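Local coordinates for bacillaene synthase dehydratase PksH (Bacillus subtilis, PDB 3HP0), which dehydrates the (S)-3-hydroxy-3-methylglutaryl group tethered to PksL to a 3-methylglutaconyl moiety during synthesis of the antibiotic bacillaene, at residues Val102-Val107 with Thr122-Ala127. Numbering follows the deposited sequence.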
# COMPACT_ATOMS: atom_id res chain seq x y z
N VAL A 102 -5.62 14.74 3.08
CA VAL A 102 -4.76 14.39 1.97
C VAL A 102 -3.76 13.38 2.50
O VAL A 102 -3.04 13.66 3.47
CB VAL A 102 -4.06 15.65 1.44
CG1 VAL A 102 -2.98 15.29 0.43
CG2 VAL A 102 -5.11 16.58 0.79
N THR A 103 -3.73 12.19 1.90
CA THR A 103 -2.80 11.17 2.34
C THR A 103 -1.57 11.17 1.44
O THR A 103 -1.68 11.40 0.24
CB THR A 103 -3.46 9.76 2.37
OG1 THR A 103 -3.90 9.40 1.06
CG2 THR A 103 -4.67 9.78 3.31
N ILE A 104 -0.42 10.93 2.05
CA ILE A 104 0.85 10.95 1.34
C ILE A 104 1.76 9.79 1.70
O ILE A 104 1.94 9.48 2.87
CB ILE A 104 1.69 12.22 1.65
CG1 ILE A 104 0.86 13.48 1.46
CG2 ILE A 104 2.92 12.26 0.75
CD1 ILE A 104 1.64 14.73 1.81
N SER A 105 2.33 9.18 0.67
CA SER A 105 3.29 8.09 0.84
C SER A 105 4.67 8.71 0.70
O SER A 105 4.90 9.54 -0.20
CB SER A 105 3.13 7.03 -0.25
OG SER A 105 2.09 6.14 0.05
N HIS A 106 5.57 8.32 1.58
CA HIS A 106 6.94 8.80 1.52
C HIS A 106 7.75 7.53 1.40
O HIS A 106 7.94 6.80 2.38
CB HIS A 106 7.29 9.57 2.79
CG HIS A 106 8.68 10.12 2.80
ND1 HIS A 106 9.33 10.48 1.64
CD2 HIS A 106 9.53 10.38 3.81
CE1 HIS A 106 10.53 10.94 1.94
NE2 HIS A 106 10.68 10.89 3.25
N VAL A 107 8.21 7.26 0.19
CA VAL A 107 8.94 6.04 -0.10
C VAL A 107 10.44 6.12 -0.30
O VAL A 107 10.96 7.01 -0.98
CB VAL A 107 8.35 5.35 -1.36
CG1 VAL A 107 7.96 3.93 -1.03
CG2 VAL A 107 7.15 6.12 -1.88
N THR A 122 -2.53 6.22 -1.58
CA THR A 122 -2.37 7.56 -1.04
C THR A 122 -2.67 8.58 -2.11
O THR A 122 -2.47 8.32 -3.30
CB THR A 122 -0.95 7.78 -0.43
OG1 THR A 122 0.07 7.64 -1.43
CG2 THR A 122 -0.70 6.77 0.70
N ASP A 123 -3.18 9.74 -1.70
CA ASP A 123 -3.51 10.82 -2.63
C ASP A 123 -2.26 11.32 -3.34
O ASP A 123 -2.32 11.76 -4.48
CB ASP A 123 -4.12 12.00 -1.88
CG ASP A 123 -5.48 11.69 -1.28
OD1 ASP A 123 -6.40 11.33 -2.05
OD2 ASP A 123 -5.62 11.81 -0.05
N ILE A 124 -1.13 11.27 -2.62
CA ILE A 124 0.16 11.73 -3.12
C ILE A 124 1.29 10.82 -2.67
O ILE A 124 1.42 10.51 -1.48
CB ILE A 124 0.46 13.15 -2.63
CG1 ILE A 124 -0.62 14.11 -3.14
CG2 ILE A 124 1.88 13.57 -3.06
CD1 ILE A 124 -0.40 15.53 -2.74
N ALA A 125 2.12 10.42 -3.62
CA ALA A 125 3.24 9.54 -3.31
C ALA A 125 4.56 10.17 -3.75
O ALA A 125 4.74 10.48 -4.92
CB ALA A 125 3.05 8.19 -3.99
N ILE A 126 5.47 10.36 -2.79
CA ILE A 126 6.77 10.94 -3.09
C ILE A 126 7.90 9.97 -2.75
O ILE A 126 7.75 9.08 -1.92
CB ILE A 126 6.99 12.24 -2.30
CG1 ILE A 126 7.14 11.93 -0.82
CG2 ILE A 126 5.81 13.18 -2.49
CD1 ILE A 126 7.42 13.13 0.02
N ALA A 127 9.05 10.13 -3.40
CA ALA A 127 10.15 9.22 -3.12
C ALA A 127 11.50 9.86 -3.39
O ALA A 127 11.58 11.03 -3.79
CB ALA A 127 9.98 7.95 -3.96
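Ile-104 and Ile-124 lie alongside each other on one face of a parallel strand pair, pointing the same way, with CG1 of Ile-104 4.1 Å from CB of Ile-124. Val-102 CG1 extends this apolar row at one end, against CD1 of Ile-124. At the other end CG1 of Ile-126 sits between its backbone N and carbonyl carbon (chi1 69°), which carries the branch back toward the neighbouring strand; CG1 and CD1 both meet ND1 of His-106, each at 3.6 Å. That nitrogen is buried without a polar partner, whereas NE2 of the same ring hydrogen-bonds to OD1 of Asp-189. The opposite face is slimmer, pairing Ser-105 with Ala-125 and Val-107 CG2 with CB of Ala-127. Between the faces runs the parallel ladder: Ile-124 N to Thr-103 O, Ser-105 N to Ile-124 O, Ile-126 N to Ser-105 O at 2.8 Å, and Val-107 N to Ile-126 O.

Where segment 122-127 enters the sheet, side chains join the main-chain bonding. Ser-105 OG and Thr-122 OG1 share a hydrogen bond of 2.9 Å. Thr-103 and Asp-123 exchange two: Asp-123 N donates to Thr-103 OG1, and Thr-103 N donates to the anti lone pair of Asp-123 OD2 at 2.7 Å, almost straight (171°). OD2 also forms a salt bridge with Lys-211, which probably favours the ionised carboxylate.

The crossover through helix 115-121 returns the chain to the edge of the crotonase-fold sheet. Strand 53-57 bonds to the other side of strand 102-107, leucines of helix 190-199 pack on Val-102, Ile-104 and Ile-126, and Val-119 of helix 115-121 packs on Ser-105, Val-107 and Ala-125.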